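Side-chain contacts in iron dependent repressor (PDB 2X4H), which probably acts as a transition-metal-binding, DNA-binding transcription regulator of the DtxR/MntR family: residues 35-38 / 39-43; 90-94 / 95-99; 112-115 / 116-119. All coordinates share one frame; numbering follows the deposited sequence.

Contact 1: residues 35-38 / 39-43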
loop_
_atom_site.group_PDB
_atom_site.type_symbol
_atom_site.label_atom_id
_atom_site.label_comp_id
_atom_site.label_asym_id
_atom_site.label_seq_id
_atom_site.Cartn_x
_atom_site.Cartn_y
_atom_site.Cartn_z
ATOM N N ASN C 35 18.565 3.173 0.895
ATOM C CA ASN C 35 19.497 2.306 1.641
ATOM C C ASN C 35 19.945 2.842 3.011
ATOM O O ASN C 35 20.339 2.068 3.890
ATOM C CB ASN C 35 20.671 1.960 0.747
ATOM C CG ASN C 35 20.212 1.261 -0.512
ATOM O OD1 ASN C 35 19.843 0.094 -0.480
ATOM N ND2 ASN C 35 20.178 1.990 -1.617
ATOM N N ARG C 36 19.847 4.150 3.215
ATOM C CA ARG C 36 20.123 4.719 4.541
ATOM C C ARG C 36 18.972 4.412 5.495
ATOM O O ARG C 36 19.199 4.021 6.641
ATOM C CB ARG C 36 20.383 6.232 4.463
ATOM C CG ARG C 36 21.648 6.630 3.686
ATOM C CD ARG C 36 22.952 6.148 4.344
ATOM N NE ARG C 36 23.307 6.864 5.572
ATOM C CZ ARG C 36 23.379 6.341 6.800
ATOM N NH1 ARG C 36 23.091 5.067 7.032
ATOM N NH2 ARG C 36 23.742 7.125 7.823
ATOM N N ILE C 37 17.744 4.570 5.001
ATOM C CA ILE C 37 16.540 4.195 5.743
ATOM C C ILE C 37 16.608 2.728 6.153
ATOM O O ILE C 37 16.272 2.374 7.285
ATOM C CB ILE C 37 15.268 4.386 4.912
ATOM C CG1 ILE C 37 15.092 5.849 4.490
ATOM C CG2 ILE C 37 14.047 3.897 5.696
ATOM C CD1 ILE C 37 13.936 6.078 3.503
ATOM N N ALA C 38 17.054 1.893 5.219
ATOM C CA ALA C 38 17.130 0.452 5.413
ATOM C C ALA C 38 18.113 0.095 6.519
ATOM O O ALA C 38 17.806 -0.707 7.408
ATOM C CB ALA C 38 17.531 -0.232 4.100
ATOM N N LYS C 39 19.295 0.700 6.462
ATOM C CA LYS C 39 20.322 0.452 7.474
ATOM C C LYS C 39 19.918 0.989 8.855
ATOM O O LYS C 39 20.119 0.311 9.886
ATOM C CB LYS C 39 21.644 1.068 7.019
ATOM C CG LYS C 39 22.880 0.631 7.817
ATOM C CD LYS C 39 24.134 1.314 7.256
ATOM C CE LYS C 39 25.395 0.972 8.036
ATOM N NZ LYS C 39 26.610 1.380 7.251
ATOM N N ASP C 40 19.330 2.183 8.886
ATOM C CA ASP C 40 18.871 2.757 10.164
ATOM C C ASP C 40 17.838 1.856 10.864
ATOM O O ASP C 40 17.934 1.628 12.062
ATOM C CB ASP C 40 18.307 4.168 9.959
ATOM C CG ASP C 40 19.359 5.157 9.439
ATOM O OD1 ASP C 40 18.981 6.249 8.959
ATOM O OD2 ASP C 40 20.567 4.842 9.499
ATOM N N LEU C 41 16.884 1.315 10.101
ATOM C CA LEU C 41 15.838 0.436 10.652
ATOM C C LEU C 41 16.237 -1.043 10.704
ATOM O O LEU C 41 15.471 -1.870 11.195
ATOM C CB LEU C 41 14.543 0.595 9.844
ATOM C CG LEU C 41 13.907 1.981 9.918
ATOM C CD1 LEU C 41 12.777 2.093 8.918
ATOM C CD2 LEU C 41 13.435 2.303 11.375
ATOM N N LYS C 42 17.432 -1.373 10.216
ATOM C CA LYS C 42 17.933 -2.758 10.209
ATOM C C LYS C 42 17.025 -3.685 9.407
ATOM O O LYS C 42 16.650 -4.758 9.889
ATOM C CB LYS C 42 18.101 -3.303 11.641
ATOM C CG LYS C 42 18.942 -2.421 12.558
ATOM C CD LYS C 42 19.447 -3.167 13.808
ATOM C CE LYS C 42 18.336 -3.490 14.822
ATOM N NZ LYS C 42 17.497 -4.659 14.406
ATOM N N ILE C 43 16.660 -3.256 8.196
ATOM C CA ILE C 43 15.816 -4.061 7.290
ATOM C C ILE C 43 16.306 -3.993 5.833
ATOM O O ILE C 43 17.268 -3.279 5.527
ATOM C CB ILE C 43 14.303 -3.657 7.377
ATOM C CG1 ILE C 43 14.094 -2.212 6.892
ATOM C CG2 ILE C 43 13.761 -3.872 8.774
ATOM C CD1 ILE C 43 12.680 -1.671 7.139
#

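Contact 2: residues 90-94 / 95-99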
loop_
_atom_site.group_PDB
_atom_site.type_symbol
_atom_site.label_atom_id
_atom_site.label_comp_id
_atom_site.label_asym_id
_atom_site.label_seq_id
_atom_site.Cartn_x
_atom_site.Cartn_y
_atom_site.Cartn_z
ATOM N N ILE C 90 -2.170 9.638 29.361
ATOM C CA ILE C 90 -2.692 10.469 30.427
ATOM C C ILE C 90 -4.004 9.928 30.960
ATOM O O ILE C 90 -4.193 9.869 32.184
ATOM C CB ILE C 90 -2.865 11.943 30.006
ATOM C CG1 ILE C 90 -1.489 12.611 29.904
ATOM C CG2 ILE C 90 -3.728 12.730 31.040
ATOM C CD1 ILE C 90 -1.495 14.008 29.333
ATOM N N LEU C 91 -4.905 9.541 30.054
ATOM C CA LEU C 91 -6.169 8.910 30.462
ATOM C C LEU C 91 -5.866 7.687 31.311
ATOM O O LEU C 91 -6.480 7.500 32.354
ATOM C CB LEU C 91 -7.049 8.518 29.262
ATOM C CG LEU C 91 -8.283 7.656 29.571
ATOM C CD1 LEU C 91 -9.268 8.408 30.437
ATOM C CD2 LEU C 91 -8.929 7.139 28.242
ATOM N N LEU C 92 -4.910 6.876 30.882
ATOM C CA LEU C 92 -4.654 5.596 31.532
ATOM C C LEU C 92 -4.051 5.790 32.916
ATOM O O LEU C 92 -4.455 5.125 33.885
ATOM C CB LEU C 92 -3.788 4.696 30.645
ATOM C CG LEU C 92 -4.417 4.279 29.310
ATOM C CD1 LEU C 92 -3.534 3.290 28.594
ATOM C CD2 LEU C 92 -5.824 3.697 29.482
ATOM N N VAL C 93 -3.144 6.756 33.046
ATOM C CA VAL C 93 -2.591 7.064 34.360
ATOM C C VAL C 93 -3.687 7.642 35.248
ATOM O O VAL C 93 -3.761 7.304 36.442
ATOM C CB VAL C 93 -1.347 7.980 34.252
ATOM C CG1 VAL C 93 -0.958 8.593 35.599
ATOM C CG2 VAL C 93 -0.171 7.199 33.658
ATOM N N ASN C 94 -4.554 8.493 34.693
ATOM C CA ASN C 94 -5.581 9.179 35.528
ATOM C C ASN C 94 -6.645 8.193 36.028
ATOM O O ASN C 94 -7.315 8.451 37.044
ATOM C CB ASN C 94 -6.284 10.315 34.785
ATOM C CG ASN C 94 -5.404 11.509 34.552
ATOM O OD1 ASN C 94 -4.216 11.537 34.934
ATOM N ND2 ASN C 94 -5.980 12.534 33.903
ATOM N N ILE C 95 -6.805 7.070 35.322
ATOM C CA ILE C 95 -7.747 6.049 35.781
ATOM C C ILE C 95 -7.054 4.933 36.530
ATOM O O ILE C 95 -7.670 3.908 36.786
ATOM C CB ILE C 95 -8.611 5.484 34.623
ATOM C CG1 ILE C 95 -7.813 4.552 33.709
ATOM C CG2 ILE C 95 -9.195 6.622 33.784
ATOM C CD1 ILE C 95 -8.634 4.004 32.543
ATOM N N GLY C 96 -5.784 5.115 36.881
ATOM C CA GLY C 96 -5.101 4.208 37.810
ATOM C C GLY C 96 -4.101 3.201 37.268
ATOM O O GLY C 96 -3.676 2.323 37.987
ATOM N N ILE C 97 -3.715 3.307 36.006
ATOM C CA ILE C 97 -2.718 2.393 35.425
ATOM C C ILE C 97 -1.298 2.997 35.540
ATOM O O ILE C 97 -1.087 4.143 35.181
ATOM C CB ILE C 97 -3.080 2.063 33.949
ATOM C CG1 ILE C 97 -4.436 1.348 33.912
ATOM C CG2 ILE C 97 -2.043 1.146 33.335
ATOM C CD1 ILE C 97 -5.046 1.153 32.591
ATOM N N ASP C 98 -0.340 2.223 36.042
ATOM C CA ASP C 98 1.070 2.654 36.153
ATOM C C ASP C 98 1.663 3.109 34.803
ATOM O O ASP C 98 1.370 2.520 33.758
ATOM C CB ASP C 98 1.893 1.520 36.801
ATOM C CG ASP C 98 3.219 1.267 36.116
ATOM O OD1 ASP C 98 4.277 1.514 36.748
ATOM O OD2 ASP C 98 3.213 0.814 34.955
ATOM N N LYS C 99 2.503 4.142 34.823
ATOM C CA LYS C 99 2.877 4.834 33.588
ATOM C C LYS C 99 3.644 3.971 32.581
ATOM O O LYS C 99 3.523 4.174 31.379
ATOM C CB LYS C 99 3.657 6.132 33.860
ATOM C CG LYS C 99 5.027 5.952 34.455
ATOM C CD LYS C 99 5.819 7.251 34.469
ATOM C CE LYS C 99 7.149 7.045 35.136
ATOM N NZ LYS C 99 7.720 8.357 35.501
#

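Contact 3: residues 112-115 / 116-119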
loop_
_atom_site.group_PDB
_atom_site.type_symbol
_atom_site.label_atom_id
_atom_site.label_comp_id
_atom_site.label_asym_id
_atom_site.label_seq_id
_atom_site.Cartn_x
_atom_site.Cartn_y
_atom_site.Cartn_z
ATOM N N LEU C 112 -4.846 3.171 16.065
ATOM C CA LEU C 112 -6.156 2.850 15.473
ATOM C C LEU C 112 -7.237 3.888 15.810
ATOM O O LEU C 112 -8.301 3.870 15.208
ATOM C CB LEU C 112 -6.599 1.438 15.910
ATOM C CG LEU C 112 -5.718 0.372 15.239
ATOM C CD1 LEU C 112 -5.612 -0.900 16.058
ATOM C CD2 LEU C 112 -6.173 0.060 13.787
ATOM N N ILE C 113 -6.979 4.785 16.761
ATOM C CA ILE C 113 -8.023 5.711 17.209
ATOM C C ILE C 113 -8.176 6.844 16.192
ATOM O O ILE C 113 -7.189 7.463 15.835
ATOM C CB ILE C 113 -7.729 6.323 18.615
ATOM C CG1 ILE C 113 -7.517 5.232 19.680
ATOM C CG2 ILE C 113 -8.876 7.194 19.072
ATOM C CD1 ILE C 113 -8.656 4.284 19.813
ATOM N N PRO C 114 -9.409 7.098 15.710
ATOM C CA PRO C 114 -9.721 8.246 14.845
ATOM C C PRO C 114 -9.475 9.631 15.475
ATOM O O PRO C 114 -9.592 9.809 16.704
ATOM C CB PRO C 114 -11.211 8.086 14.571
ATOM C CG PRO C 114 -11.486 6.629 14.763
ATOM C CD PRO C 114 -10.557 6.179 15.832
ATOM N N GLU C 115 -9.161 10.581 14.597
ATOM C CA GLU C 115 -8.769 11.946 14.926
ATOM C C GLU C 115 -9.735 12.623 15.863
ATOM O O GLU C 115 -9.321 13.281 16.841
ATOM C CB GLU C 115 -8.652 12.774 13.629
ATOM C CG GLU C 115 -8.418 14.302 13.832
ATOM C CD GLU C 115 -8.361 15.115 12.523
ATOM O OE1 GLU C 115 -8.255 14.526 11.407
ATOM O OE2 GLU C 115 -8.414 16.364 12.623
ATOM N N GLU C 116 -11.023 12.468 15.561
ATOM C CA GLU C 116 -12.057 13.089 16.352
ATOM C C GLU C 116 -11.913 12.697 17.831
ATOM O O GLU C 116 -11.998 13.564 18.695
ATOM C CB GLU C 116 -13.459 12.769 15.831
ATOM C CG GLU C 116 -14.550 13.620 16.507
ATOM C CD GLU C 116 -15.961 13.281 16.073
ATOM O OE1 GLU C 116 -16.121 12.527 15.091
ATOM O OE2 GLU C 116 -16.910 13.779 16.728
ATOM N N ILE C 117 -11.670 11.413 18.100
ATOM C CA ILE C 117 -11.579 10.904 19.465
ATOM C C ILE C 117 -10.379 11.486 20.192
ATOM O O ILE C 117 -10.487 11.969 21.339
ATOM C CB ILE C 117 -11.504 9.360 19.504
ATOM C CG1 ILE C 117 -12.837 8.746 19.097
ATOM C CG2 ILE C 117 -11.155 8.871 20.876
ATOM C CD1 ILE C 117 -12.784 7.233 18.892
ATOM N N ILE C 118 -9.227 11.433 19.544
ATOM C CA ILE C 118 -8.023 11.999 20.159
ATOM C C ILE C 118 -8.162 13.506 20.449
ATOM O O ILE C 118 -7.822 13.937 21.528
ATOM C CB ILE C 118 -6.784 11.699 19.316
ATOM C CG1 ILE C 118 -6.503 10.193 19.345
ATOM C CG2 ILE C 118 -5.566 12.521 19.778
ATOM C CD1 ILE C 118 -6.317 9.619 20.715
ATOM N N ASP C 119 -8.681 14.292 19.507
ATOM C CA ASP C 119 -8.890 15.718 19.742
ATOM C C ASP C 119 -9.913 15.951 20.831
ATOM O O ASP C 119 -9.751 16.876 21.640
ATOM C CB ASP C 119 -9.319 16.459 18.474
ATOM C CG ASP C 119 -8.169 16.588 17.445
ATOM O OD1 ASP C 119 -7.003 16.298 17.823
ATOM O OD2 ASP C 119 -8.414 16.966 16.262
HETATM O O HOH W 1 -6.687 17.004 14.555
#

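Contact 1: residues 35-38 / 39-43
Helical bonds from Lys-39 N to Asn-35 O, Asp-40 N to Arg-36 O and Leu-41 N to Ile-37 O run through the last turn of helix 34-41, after which Lys-42 takes a positive phi of 60° and Ile-43 N returns to Ala-38 O at 2.9 Å. That return, with a weak bond from Lys-42 N to Lys-39 O, makes a Schellman ending. On the outer side, the Arg-36 chain bends at chi2 and chi3 (-65° and -72°), which folds its guanidinium back over the next turn. Arg-36 NH1 there comes to 3.5 Å from Asp-40 OD2. The carboxylate oxygen lies well out of the guanidinium plane, so this salt bridge works through charge alone, with no N-H aimed at the oxygen. The extended Lys-39 chain runs beside it, CD 3.9 Å from Arg-36 NH1. The other oxygen of the carboxylate, Asp-40 OD1, is hydrogen-bonded to the Tyr-25 hydroxyl on helix 13-27. Across the helix, Ile-37 and Leu-41 lie side by side and point the same way, Ile-37 CG2 being 3.9 Å from Leu-41 CD1; they meet Ile-22 and Thr-21 of helix 13-27. Ala-38 and Ile-43 both touch Val-48 of helix 45-57. This is consistent with helices 34-41 and 45-57 forming the helix-turn-helix of a DtxR/MntR-type DNA-binding domain.

Contact 2: residues 90-94 / 95-99
Ile-95 holds CG1 between its backbone N and carbonyl carbon (chi1 74°), bringing CG1 to 3.4 Å from Leu-92 O and leaving CG2 to face Leu-91. Leu-91 answers with CG anti to its own N, a setting that carries CD1 to 3.8 Å from Ile-95 CG2, the two side chains meeting at a slant. The backbone from Leu-92 to Ile-97 forms the Schellman motif that ends helix 72-94, with Gly-96 as its C-prime residue. Two bonds back into the last turn, 6→1 and 5→2, define it: Ile-97 N to Leu-92 O at 2.9 Å, and Gly-96 N to Val-93 O at 3.0 Å. In the second, the donor stands 67° out of the Val-93 carbonyl plane and so is not on a lone pair. Gly-96 has a positive phi, at which a CB would be jammed against Ile-95 O, a clash the glycine avoids. Leu-92 O also receives a weak bond from Ile-95 N, whose main acceptor is Leu-91 O.

The apolar contact that usually accompanies this motif is present: Leu-92 and Ile-97 run side by side in the same direction, with Leu-92 CD2 at 4.1 Å from Ile-97 CD1, and Ile-95 CD1 flanks the same methyl. This surface meets the third subunit, where Leu-91 packs on its counterpart Leu-91, Leu-92 on Ile-117 and Ile-95 on Tyr-124 of that subunit, consistent with the dimerisation role assigned to the domain. Beyond the turn, Asp-98 N-caps helix 99-107, with OD2 bonded to Thr-101 N. Val-93 reaches over to that helix start, its CG2 being 3.9 Å from Lys-99 CA. In a CA-H...O contact, Val-93 CA lies 3.4 Å from Ile-97 O, with 163° at the hydrogen.

Contact 3: residues 112-115 / 116-119
Ile-113 CG2 presses on Ile-117 CG2 at 3.4 Å, closer than carbon pairs usually come, and also lies 3.8 Å from Ile-118 CG1. Ile-113 is the residue before the N-cap, Pro-114, and its contact with Ile-118 spans the helix start as a hydrophobic staple. Ile-113 keeps CG1 beside its backbone N (chi1 -56°), which turns CG2 to the helix; the Ile-113 and Ile-117 side chains meet roughly at right angles. On the flank, Pro-114 CD lies 3.9 Å from Ile-117 CD1, both side chains pointing the same way. Pro-114 O accepts Ile-118 N at 3.3 Å, in the carbonyl plane, and takes a weaker bond from Ile-117 N.

One turn apart, Glu-115 and Asp-119 are both zinc ligands in a crystal structure of this protein, though no zinc is bound here to this chain. Their carboxylate planes stand 78° apart, and Glu-115 OE2 approaches Asp-119 OD2 to 3.7 Å, like charges close together.

In the outer layer, Lys-83 forms a salt bridge with Asp-119 OD1 and may ease that repulsion. Tyr-80 on helix 72-94 bonds Ile-113 O through its hydroxyl, while Tyr-105 of the third subunit packs on Pro-114 and bonds Glu-116 OE1. Between the paired acids, a water very close to Asp-119 OD2, a doubtful link, donates to Glu-115 OE2 at 2.7 Å.

Followed from the N terminus, the three contacts come in series, none nested in or crossing another, and each is a local turn closed at a helix end. Contact 1 ends helix 34-41 in the DNA-binding part, packed on helices 13-27 and 45-57. Contact 2 ends helix 72-94 and leads into helix 99-107; contact 3 begins helix 115-124 after the loop that follows. Contact 1 lies on the other side of the chain's centre from the later two, its centre about 35 Å from that of contact 2. Contacts 2 and 3, about 8 Å apart at their nearest atoms, do not touch within the chain, yet Leu-92 meets Ile-117 of the third subunit and Ile-117 meets its Ile-97, so they face each other across that interface.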